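Local coordinates for protein cellulase (Bacillus sp. BG-CS10, PDB 5E09) that probably hydrolyses internal beta-1,4-glucosidic linkages of cellulose, as a halophilic three-module enzyme built from a family 5 catalytic barrel and carbohydrate-binding modules, at residues Y111-E114 and H115-E119; H208-M211 and K212-D216; Q326-H329 and N330-A334. All blocks are in the same frame, centred on the assembly; numbering follows the deposited sequence.

All three contacts are local, each between residues that follow directly on one another, and they come in series along the chain without nesting or crossing. Interaction 1 closes a tight turn that leads from helix 105-110 into helix 117-134, after the third strand of the barrel. Interaction 2 lies on helix 201-214, between barrel strands 190-193 and 219-225; its centre is about 24 Å from that of interaction 1, and both touch helix 161-181. Interaction 3 is on helix 326-337, beyond the last barrel strand, about 44 Å from interaction 1 between centres and on the opposite side of the chain's centre. There the barrel side meets strand 425-432 of the next module.

Interaction 1. Residues Y111-E114 and H115-E119; sequences YNME and HNYDE
Met113 and Tyr117 meet across a type I beta turn, residues 113-116, that delivers the chain into helix 117-134 of the TIM-barrel domain. Among the apolar contacts, the extended end of Met113, a selenomethionine, crosses the tyrosine ring obliquely. Its CE lies 3.7 Å from Tyr117 CE1, and its SE approaches the ring at a slant in a Met-aromatic contact. Phe166 and Leu170 of helix 161-181 also pack on Met113, while Tyr117 OH is hydrogen-bonded to Glu169 of the same helix.

A second group of contacts is stacked. Glu114 and His115 run alongside each other, and Glu114 CG lies over one face of the imidazole, 3.9 Å from the ring centroid and displaced toward the rim, a CH-pi contact. The Glu114 chain is extended, with CG opposite the backbone N (chi1 -173°), and this carries the carboxylate along the ring, the two planes 28° apart. Shortening Glu114 to an alanine here would strip this methylene and carboxylate from the imidazole face and is likely to leave the His115 ring freer to turn.

The polar contacts hold the backbone. Asn116 N donates a weak bond to Met113 O at 3.3 Å, which closes the turn. A water links Glu114 O, to which it donates at 2.6 Å, with Tyr117 N, from which it accepts. The Asn116 side chain reaches three residues on: its ND2 donates to Glu119 OE1 at 2.6 Å, lying on the anti side of the carboxylate and tilted 34° from its plane.

Interaction 2. Residues H208-M211 and K212-D216; sequences HQTM and KDLND
Lys212 lays its CE over the middle of the His208 ring, 4.0 Å from the centroid and only 11° off the normal, a clear CH-pi contact one helical turn apart. The same carbon is flanked by the Gln209 amide, whose NE2 lies 3.8 Å away, the two side chains crossing at about a right angle. A bend in the lysine chain (chi3 -83°) folds it back along the helix and sets CE over the imidazole.

The helix backbone fixes the spacing. Lys212 N donates to His208 O at 2.9 Å, and the same i to i+4 pattern continues from Asp213 and Leu214. At the C-terminal end Met211 O takes two bonds, from Asn215 N and from a water at 2.7 Å that also accepts from Asp216 N.

Further out, Met211 and Leu214 pack from outside against the barrel wall, at Leu192 of strand 190-193, as expected for the helix of a beta-alpha-beta unit. Asn263 and Ile265 pack on His208, and Asp216 forms a salt bridge to Arg179.

CE, next to the ammonium, probably carries some positive charge, so this contact would probably be more favourable with a neutral imidazole than with a protonated one.

Interaction 3. Residues Q326-H329 and N330-A334; sequences QEFH and NMLKA
Phe328 and Leu332 sit one turn apart on helix 326-337, which follows the last strand of the TIM barrel, and the leucine lies slantwise over the phenylalanine ring. Leu332 CD1 lies over one face of the ring, offset toward its rim, while CD2 comes to 3.8 Å from Phe328 CE1. Both methyls sit on the same side of the ring, CD1 over the rim and CD2 beyond it near CE1, and Phe293 of helix 286-302 meets the same phenylalanine edge-to-face.

His329 and Lys333 also cross at a slant, with the lysine CD 4.1 Å from His329 CE1. The extended lysine chain carries its ammonium past the ring, leaving NZ 5.2 Å from His329 ND1; the ring itself stacks with Trp323.

Elsewhere on the helix, Glu327 is hydrogen-bonded to Gln286 and touches His426, while Met331 packs on Trp425. The helix is thereby wedged between the barrel and strand 425-432 of the following module.

At the start of the helix the Gln326 and Asn330 amides meet at a slant, their planes 62° apart. A bend at chi2 (68°) turns the glutamine amide toward Asn330, and the backbone of Asn330 also donates from N to Gln326 O. Gln326 NE2 reaches Asn330 OD1 at 3.0 Å, approaching from above the carbonyl plane rather than along a lone pair.

Interaction 1. Residues Y111-E114 and H115-E119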
ATOM      1  N   TYR A 111      10.530  17.205  13.463  1.00 47.18           N
ATOM      2  CA  TYR A 111      11.295  16.133  14.100  1.00 42.61           C
ATOM      3  C   TYR A 111      12.290  16.605  15.169  1.00 56.77           C
ATOM      4  O   TYR A 111      12.624  15.864  16.093  1.00 46.38           O
ATOM      5  CB  TYR A 111      12.016  15.377  12.978  1.00 53.15           C
ATOM      6  CG  TYR A 111      12.999  14.301  13.360  1.00 64.60           C
ATOM      7  CD1 TYR A 111      12.579  12.985  13.546  1.00 68.88           C
ATOM      8  CD2 TYR A 111      14.357  14.575  13.448  1.00 65.03           C
ATOM      9  CE1 TYR A 111      13.480  11.981  13.862  1.00 65.10           C
ATOM     10  CE2 TYR A 111      15.266  13.577  13.763  1.00 79.25           C
ATOM     11  CZ  TYR A 111      14.820  12.282  13.968  1.00 72.09           C
ATOM     12  OH  TYR A 111      15.713  11.286  14.282  1.00 84.75           O
ATOM     13  N   ASN A 112      12.737  17.852  15.044  1.00 48.79           N
ATOM     14  CA  ASN A 112      13.847  18.376  15.830  1.00 49.21           C
ATOM     15  C   ASN A 112      13.428  19.252  17.002  1.00 51.57           C
ATOM     16  O   ASN A 112      14.080  20.246  17.303  1.00 65.40           O
ATOM     17  CB  ASN A 112      14.772  19.181  14.921  1.00 50.86           C
ATOM     18  CG  ASN A 112      15.972  18.391  14.474  1.00 70.53           C
ATOM     19  OD1 ASN A 112      17.050  18.497  15.061  1.00 80.22           O
ATOM     20  ND2 ASN A 112      15.795  17.581  13.433  1.00 75.47           N
HETATM   21  N   MSE A 113      12.352  18.882  17.674  1.00 44.23           N
HETATM   22  CA  MSE A 113      11.762  19.777  18.648  1.00 47.14           C
HETATM   23  C   MSE A 113      12.503  19.798  19.976  1.00 54.24           C
HETATM   24  O   MSE A 113      12.606  20.846  20.616  1.00 59.84           O
HETATM   25  CB  MSE A 113      10.310  19.397  18.882  1.00 53.31           C
HETATM   26  CG  MSE A 113       9.451  20.592  19.115  1.00 55.61           C
HETATM   27 SE   MSE A 113       7.628  20.051  19.186  0.63 55.94          SE
HETATM   28  CE  MSE A 113       6.840  21.796  19.442  1.00 57.10           C
ATOM     29  N   GLU A 114      13.008  18.640  20.385  1.00 47.65           N
ATOM     30  CA  GLU A 114      13.782  18.520  21.617  1.00 63.63           C
ATOM     31  C   GLU A 114      14.929  19.533  21.673  1.00 63.13           C
ATOM     32  O   GLU A 114      15.200  20.122  22.719  1.00 67.36           O
ATOM     33  CB  GLU A 114      14.329  17.098  21.752  1.00 52.49           C
ATOM     34  CG  GLU A 114      15.018  16.807  23.072  1.00 63.41           C
ATOM     35  CD  GLU A 114      15.353  15.331  23.235  1.00 83.25           C
ATOM     36  OE1 GLU A 114      15.011  14.540  22.330  1.00 73.79           O
ATOM     37  OE2 GLU A 114      15.961  14.960  24.263  1.00 93.52           O
ATOM     38  N   HIS A 115      15.577  19.754  20.535  1.00 48.07           N
ATOM     39  CA  HIS A 115      16.789  20.557  20.494  1.00 50.37           C
ATOM     40  C   HIS A 115      16.617  21.848  19.706  1.00 50.12           C
ATOM     41  O   HIS A 115      17.596  22.501  19.356  1.00 62.36           O
ATOM     42  CB  HIS A 115      17.931  19.731  19.901  1.00 48.82           C
ATOM     43  CG  HIS A 115      18.223  18.480  20.666  1.00 53.97           C
ATOM     44  ND1 HIS A 115      18.230  18.436  22.046  1.00 68.20           N
ATOM     45  CD2 HIS A 115      18.494  17.220  20.252  1.00 58.24           C
ATOM     46  CE1 HIS A 115      18.502  17.209  22.446  1.00 74.25           C
ATOM     47  NE2 HIS A 115      18.667  16.449  21.375  1.00 77.28           N
ATOM     48  N   ASN A 116      15.370  22.217  19.436  1.00 50.46           N
ATOM     49  CA  ASN A 116      15.082  23.403  18.637  1.00 43.40           C
ATOM     50  C   ASN A 116      13.698  23.977  18.921  1.00 52.40           C
ATOM     51  O   ASN A 116      13.159  24.756  18.132  1.00 43.29           O
ATOM     52  CB  ASN A 116      15.374  23.125  17.161  1.00 44.66           C
ATOM     53  CG  ASN A 116      15.467  24.386  16.331  1.00 58.13           C
ATOM     54  OD1 ASN A 116      15.692  25.476  16.857  1.00 61.94           O
ATOM     55  ND2 ASN A 116      15.284  24.246  15.020  1.00 52.10           N
ATOM     56  N   TYR A 117      13.139  23.578  20.062  1.00 47.53           N
ATOM     57  CA  TYR A 117      11.756  23.869  20.431  1.00 39.00           C
ATOM     58  C   TYR A 117      11.127  25.170  19.949  1.00 44.87           C
ATOM     59  O   TYR A 117      10.093  25.154  19.275  1.00 46.34           O
ATOM     60  CB  TYR A 117      11.590  23.784  21.950  1.00 40.57           C
ATOM     61  CG  TYR A 117      10.144  23.703  22.387  1.00 56.45           C
ATOM     62  CD1 TYR A 117       9.498  22.479  22.475  1.00 45.69           C
ATOM     63  CD2 TYR A 117       9.423  24.849  22.698  1.00 50.77           C
ATOM     64  CE1 TYR A 117       8.183  22.396  22.863  1.00 52.60           C
ATOM     65  CE2 TYR A 117       8.099  24.773  23.087  1.00 52.35           C
ATOM     66  CZ  TYR A 117       7.486  23.544  23.169  1.00 61.96           C
ATOM     67  OH  TYR A 117       6.169  23.455  23.561  1.00 75.01           O
ATOM     68  N   ASP A 118      11.744  26.292  20.306  1.00 51.87           N
ATOM     69  CA  ASP A 118      11.131  27.596  20.082  1.00 47.53           C
ATOM     70  C   ASP A 118      10.917  27.874  18.599  1.00 44.20           C
ATOM     71  O   ASP A 118       9.847  28.344  18.197  1.00 64.21           O
ATOM     72  CB  ASP A 118      11.978  28.700  20.720  1.00 51.14           C
ATOM     73  CG  ASP A 118      12.039  28.588  22.244  1.00 66.99           C
ATOM     74  OD1 ASP A 118      11.070  28.079  22.849  1.00 57.41           O
ATOM     75  OD2 ASP A 118      13.056  29.004  22.841  1.00 80.81           O
ATOM     76  N   GLU A 119      11.921  27.566  17.785  1.00 44.37           N
ATOM     77  CA  GLU A 119      11.807  27.783  16.348  1.00 58.81           C
ATOM     78  C   GLU A 119      10.739  26.883  15.733  1.00 48.69           C
ATOM     79  O   GLU A 119       9.927  27.337  14.929  1.00 46.96           O
ATOM     80  CB  GLU A 119      13.143  27.543  15.644  1.00 56.09           C
ATOM     81  CG  GLU A 119      13.084  27.839  14.146  1.00 66.18           C
ATOM     82  CD  GLU A 119      14.330  27.391  13.399  1.00 80.09           C
ATOM     83  OE1 GLU A 119      15.134  26.631  13.982  1.00 73.94           O
ATOM     84  OE2 GLU A 119      14.503  27.800  12.229  1.00 65.38           O
TER
HETATM   85  O   HOH W   1      15.036  22.691  22.579  1.00 53.28           O

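Interaction 2. Residues H208-M211 and K212-D216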
ATOM      1  N   HIS A 208      -5.905   9.183  22.736  1.00 40.38           N
ATOM      2  CA  HIS A 208      -7.190   9.181  23.433  1.00 50.79           C
ATOM      3  C   HIS A 208      -7.216  10.217  24.556  1.00 42.62           C
ATOM      4  O   HIS A 208      -8.156  11.001  24.683  1.00 46.35           O
ATOM      5  CB  HIS A 208      -7.472   7.780  23.986  1.00 51.07           C
ATOM      6  CG  HIS A 208      -8.880   7.591  24.471  1.00 59.17           C
ATOM      7  ND1 HIS A 208      -9.892   8.461  24.166  1.00 67.58           N
ATOM      8  CD2 HIS A 208      -9.422   6.616  25.241  1.00 49.68           C
ATOM      9  CE1 HIS A 208     -11.019   8.036  24.730  1.00 52.10           C
ATOM     10  NE2 HIS A 208     -10.757   6.927  25.383  1.00 59.64           N
ATOM     11  N   GLN A 209      -6.154  10.226  25.352  1.00 50.66           N
ATOM     12  CA  GLN A 209      -6.022  11.164  26.454  1.00 51.22           C
ATOM     13  C   GLN A 209      -5.964  12.602  25.942  1.00 47.34           C
ATOM     14  O   GLN A 209      -6.630  13.483  26.486  1.00 51.91           O
ATOM     15  CB  GLN A 209      -4.781  10.830  27.289  1.00 50.12           C
ATOM     16  CG  GLN A 209      -4.610  11.685  28.540  1.00 52.13           C
ATOM     17  CD  GLN A 209      -5.841  11.682  29.435  1.00 80.62           C
ATOM     18  OE1 GLN A 209      -6.248  12.726  29.946  1.00 73.51           O
ATOM     19  NE2 GLN A 209      -6.437  10.507  29.634  1.00 65.08           N
ATOM     20  N   THR A 210      -5.179  12.836  24.892  1.00 42.38           N
ATOM     21  CA  THR A 210      -5.128  14.163  24.277  1.00 49.47           C
ATOM     22  C   THR A 210      -6.523  14.642  23.879  1.00 43.50           C
ATOM     23  O   THR A 210      -6.900  15.795  24.120  1.00 52.45           O
ATOM     24  CB  THR A 210      -4.226  14.181  23.028  1.00 49.75           C
ATOM     25  OG1 THR A 210      -2.893  13.796  23.383  1.00 49.09           O
ATOM     26  CG2 THR A 210      -4.205  15.576  22.396  1.00 43.05           C
HETATM   27  N   MSE A 211      -7.294  13.740  23.281  1.00 42.51           N
HETATM   28  CA  MSE A 211      -8.631  14.084  22.820  1.00 47.49           C
HETATM   29  C   MSE A 211      -9.576  14.379  23.969  1.00 43.05           C
HETATM   30  O   MSE A 211     -10.352  15.333  23.902  1.00 50.37           O
HETATM   31  CB  MSE A 211      -9.186  12.971  21.940  1.00 36.83           C
HETATM   32  CG  MSE A 211      -8.503  12.976  20.593  1.00 52.36           C
HETATM   33 SE   MSE A 211      -9.144  11.725  19.271  0.55 52.55          SE
HETATM   34  CE  MSE A 211      -8.337  12.590  17.734  1.00 58.94           C
ATOM     35  N   LYS A 212      -9.506  13.575  25.026  1.00 53.64           N
ATOM     36  CA  LYS A 212     -10.309  13.841  26.210  1.00 42.83           C
ATOM     37  C   LYS A 212      -9.956  15.213  26.785  1.00 55.17           C
ATOM     38  O   LYS A 212     -10.844  15.963  27.198  1.00 54.68           O
ATOM     39  CB  LYS A 212     -10.130  12.740  27.258  1.00 44.88           C
ATOM     40  CG  LYS A 212     -11.024  11.529  27.003  1.00 55.77           C
ATOM     41  CD  LYS A 212     -11.067  10.562  28.183  1.00 63.83           C
ATOM     42  CE  LYS A 212      -9.885   9.609  28.187  1.00 68.86           C
ATOM     43  NZ  LYS A 212     -10.050   8.537  29.212  1.00 66.32           N
ATOM     44  N   ASP A 213      -8.666  15.550  26.774  1.00 48.17           N
ATOM     45  CA  ASP A 213      -8.204  16.863  27.220  1.00 44.65           C
ATOM     46  C   ASP A 213      -8.819  18.001  26.408  1.00 56.14           C
ATOM     47  O   ASP A 213      -9.294  18.992  26.970  1.00 47.59           O
ATOM     48  CB  ASP A 213      -6.678  16.955  27.139  1.00 51.56           C
ATOM     49  CG  ASP A 213      -6.133  18.267  27.682  1.00 72.40           C
ATOM     50  OD1 ASP A 213      -6.934  19.109  28.143  1.00 83.57           O
ATOM     51  OD2 ASP A 213      -4.896  18.451  27.651  1.00 78.72           O
ATOM     52  N   LEU A 214      -8.801  17.865  25.084  1.00 53.42           N
ATOM     53  CA  LEU A 214      -9.330  18.920  24.219  1.00 46.98           C
ATOM     54  C   LEU A 214     -10.842  19.110  24.380  1.00 49.50           C
ATOM     55  O   LEU A 214     -11.363  20.197  24.116  1.00 44.16           O
ATOM     56  CB  LEU A 214      -8.985  18.626  22.761  1.00 42.59           C
ATOM     57  CG  LEU A 214      -7.475  18.591  22.510  1.00 47.63           C
ATOM     58  CD1 LEU A 214      -7.157  18.372  21.043  1.00 46.83           C
ATOM     59  CD2 LEU A 214      -6.832  19.874  23.018  1.00 43.32           C
ATOM     60  N   ASN A 215     -11.530  18.054  24.813  1.00 43.57           N
ATOM     61  CA  ASN A 215     -12.962  18.112  25.136  1.00 60.58           C
ATOM     62  C   ASN A 215     -13.810  18.736  24.027  1.00 54.18           C
ATOM     63  O   ASN A 215     -14.593  19.651  24.274  1.00 52.72           O
ATOM     64  CB  ASN A 215     -13.175  18.885  26.443  1.00 56.89           C
ATOM     65  CG  ASN A 215     -14.512  18.578  27.099  1.00 56.24           C
ATOM     66  OD1 ASN A 215     -15.131  17.549  26.823  1.00 66.21           O
ATOM     67  ND2 ASN A 215     -14.960  19.467  27.976  1.00 51.51           N
ATOM     68  N   ASP A 216     -13.641  18.235  22.807  1.00 51.11           N
ATOM     69  CA  ASP A 216     -14.263  18.824  21.626  1.00 43.83           C
ATOM     70  C   ASP A 216     -15.022  17.744  20.856  1.00 49.65           C
ATOM     71  O   ASP A 216     -14.500  16.647  20.652  1.00 53.00           O
ATOM     72  CB  ASP A 216     -13.192  19.482  20.746  1.00 41.38           C
ATOM     73  CG  ASP A 216     -13.775  20.304  19.612  1.00 43.11           C
ATOM     74  OD1 ASP A 216     -14.301  19.707  18.653  1.00 50.05           O
ATOM     75  OD2 ASP A 216     -13.687  21.551  19.666  1.00 51.88           O
TER
HETATM   76  O   HOH W   2     -12.936  15.129  22.986  1.00 50.27           O

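Interaction 3. Residues Q326-H329 and N330-A334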
ATOM      1  N   GLN A 326      -6.685  -2.619 -13.387  1.00 45.31           N
ATOM      2  CA  GLN A 326      -8.141  -2.576 -13.291  1.00 40.09           C
ATOM      3  C   GLN A 326      -8.698  -3.651 -12.370  1.00 38.78           C
ATOM      4  O   GLN A 326      -9.691  -3.432 -11.676  1.00 45.06           O
ATOM      5  CB  GLN A 326      -8.763  -2.719 -14.683  1.00 43.08           C
ATOM      6  CG  GLN A 326     -10.257  -2.474 -14.715  1.00 39.82           C
ATOM      7  CD  GLN A 326     -10.615  -1.023 -14.442  1.00 53.72           C
ATOM      8  OE1 GLN A 326      -9.981  -0.101 -14.965  1.00 45.24           O
ATOM      9  NE2 GLN A 326     -11.637  -0.814 -13.613  1.00 41.72           N
ATOM     10  N   GLU A 327      -8.065  -4.819 -12.385  1.00 39.12           N
ATOM     11  CA  GLU A 327      -8.452  -5.935 -11.528  1.00 41.92           C
ATOM     12  C   GLU A 327      -8.382  -5.521 -10.053  1.00 42.06           C
ATOM     13  O   GLU A 327      -9.312  -5.761  -9.268  1.00 43.79           O
ATOM     14  CB  GLU A 327      -7.538  -7.135 -11.811  1.00 47.49           C
ATOM     15  CG  GLU A 327      -7.898  -8.434 -11.109  1.00 41.99           C
ATOM     16  CD  GLU A 327      -6.992  -9.582 -11.537  1.00 49.40           C
ATOM     17  OE1 GLU A 327      -7.496 -10.706 -11.722  1.00 67.82           O
ATOM     18  OE2 GLU A 327      -5.773  -9.360 -11.695  1.00 52.48           O
ATOM     19  N   PHE A 328      -7.269  -4.878  -9.708  1.00 39.38           N
ATOM     20  CA  PHE A 328      -7.011  -4.330  -8.377  1.00 46.59           C
ATOM     21  C   PHE A 328      -8.121  -3.376  -7.924  1.00 41.68           C
ATOM     22  O   PHE A 328      -8.755  -3.582  -6.872  1.00 44.10           O
ATOM     23  CB  PHE A 328      -5.640  -3.626  -8.390  1.00 51.75           C
ATOM     24  CG  PHE A 328      -5.281  -2.923  -7.111  1.00 42.33           C
ATOM     25  CD1 PHE A 328      -5.467  -3.531  -5.882  1.00 45.96           C
ATOM     26  CD2 PHE A 328      -4.717  -1.661  -7.148  1.00 42.22           C
ATOM     27  CE1 PHE A 328      -5.120  -2.883  -4.712  1.00 43.92           C
ATOM     28  CE2 PHE A 328      -4.368  -1.006  -5.979  1.00 48.23           C
ATOM     29  CZ  PHE A 328      -4.569  -1.620  -4.759  1.00 42.60           C
ATOM     30  N   HIS A 329      -8.376  -2.344  -8.724  1.00 35.59           N
ATOM     31  CA  HIS A 329      -9.393  -1.376  -8.345  1.00 47.41           C
ATOM     32  C   HIS A 329     -10.791  -1.978  -8.307  1.00 49.45           C
ATOM     33  O   HIS A 329     -11.621  -1.562  -7.501  1.00 47.06           O
ATOM     34  CB  HIS A 329      -9.409  -0.174  -9.277  1.00 49.02           C
ATOM     35  CG  HIS A 329     -10.430   0.847  -8.883  1.00 61.81           C
ATOM     36  ND1 HIS A 329     -11.631   0.989  -9.540  1.00 68.41           N
ATOM     37  CD2 HIS A 329     -10.449   1.729  -7.855  1.00 58.53           C
ATOM     38  CE1 HIS A 329     -12.338   1.944  -8.954  1.00 73.31           C
ATOM     39  NE2 HIS A 329     -11.642   2.406  -7.932  1.00 69.77           N
ATOM     40  N   ASN A 330     -11.063  -2.939  -9.185  1.00 38.38           N
ATOM     41  CA  ASN A 330     -12.339  -3.636  -9.130  1.00 46.27           C
ATOM     42  C   ASN A 330     -12.482  -4.355  -7.798  1.00 39.66           C
ATOM     43  O   ASN A 330     -13.566  -4.383  -7.217  1.00 45.56           O
ATOM     44  CB  ASN A 330     -12.488  -4.629 -10.288  1.00 37.96           C
ATOM     45  CG  ASN A 330     -12.810  -3.946 -11.607  1.00 48.76           C
ATOM     46  OD1 ASN A 330     -12.924  -2.720 -11.680  1.00 51.32           O
ATOM     47  ND2 ASN A 330     -12.949  -4.740 -12.659  1.00 45.56           N
HETATM   48  N   MSE A 331     -11.386  -4.932  -7.310  1.00 41.49           N
HETATM   49  CA  MSE A 331     -11.430  -5.608  -6.016  1.00 37.04           C
HETATM   50  C   MSE A 331     -11.689  -4.613  -4.878  1.00 41.59           C
HETATM   51  O   MSE A 331     -12.465  -4.903  -3.958  1.00 33.63           O
HETATM   52  CB  MSE A 331     -10.135  -6.387  -5.759  1.00 39.86           C
HETATM   53  CG  MSE A 331     -10.133  -7.138  -4.431  1.00 58.35           C
HETATM   54 SE   MSE A 331     -11.683  -8.328  -4.214  0.73 50.72          SE
HETATM   55  CE  MSE A 331     -10.813 -10.025  -4.632  1.00 47.69           C
ATOM     56  N   LEU A 332     -11.053  -3.443  -4.942  1.00 42.52           N
ATOM     57  CA  LEU A 332     -11.320  -2.400  -3.946  1.00 44.64           C
ATOM     58  C   LEU A 332     -12.793  -1.972  -3.965  1.00 45.40           C
ATOM     59  O   LEU A 332     -13.469  -1.937  -2.927  1.00 40.19           O
ATOM     60  CB  LEU A 332     -10.431  -1.175  -4.184  1.00 38.68           C
ATOM     61  CG  LEU A 332      -8.910  -1.335  -4.191  1.00 44.95           C
ATOM     62  CD1 LEU A 332      -8.260   0.021  -4.423  1.00 40.03           C
ATOM     63  CD2 LEU A 332      -8.393  -1.979  -2.899  1.00 32.47           C
ATOM     64  N   LYS A 333     -13.270  -1.647  -5.164  1.00 45.13           N
ATOM     65  CA  LYS A 333     -14.634  -1.182  -5.396  1.00 42.24           C
ATOM     66  C   LYS A 333     -15.647  -2.186  -4.875  1.00 43.79           C
ATOM     67  O   LYS A 333     -16.599  -1.822  -4.179  1.00 46.93           O
ATOM     68  CB  LYS A 333     -14.851  -0.935  -6.890  1.00 47.21           C
ATOM     69  CG  LYS A 333     -16.056  -0.081  -7.234  1.00 53.15           C
ATOM     70  CD  LYS A 333     -16.035   0.280  -8.715  1.00 63.41           C
ATOM     71  CE  LYS A 333     -16.974   1.431  -9.033  1.00 84.51           C
ATOM     72  NZ  LYS A 333     -16.631   2.076 -10.336  1.00 80.56           N
ATOM     73  N   ALA A 334     -15.428  -3.454  -5.207  1.00 37.54           N
ATOM     74  CA  ALA A 334     -16.276  -4.532  -4.710  1.00 40.25           C
ATOM     75  C   ALA A 334     -16.238  -4.589  -3.186  1.00 42.09           C
ATOM     76  O   ALA A 334     -17.270  -4.758  -2.530  1.00 47.11           O
ATOM     77  CB  ALA A 334     -15.843  -5.870  -5.303  1.00 32.98           C
TER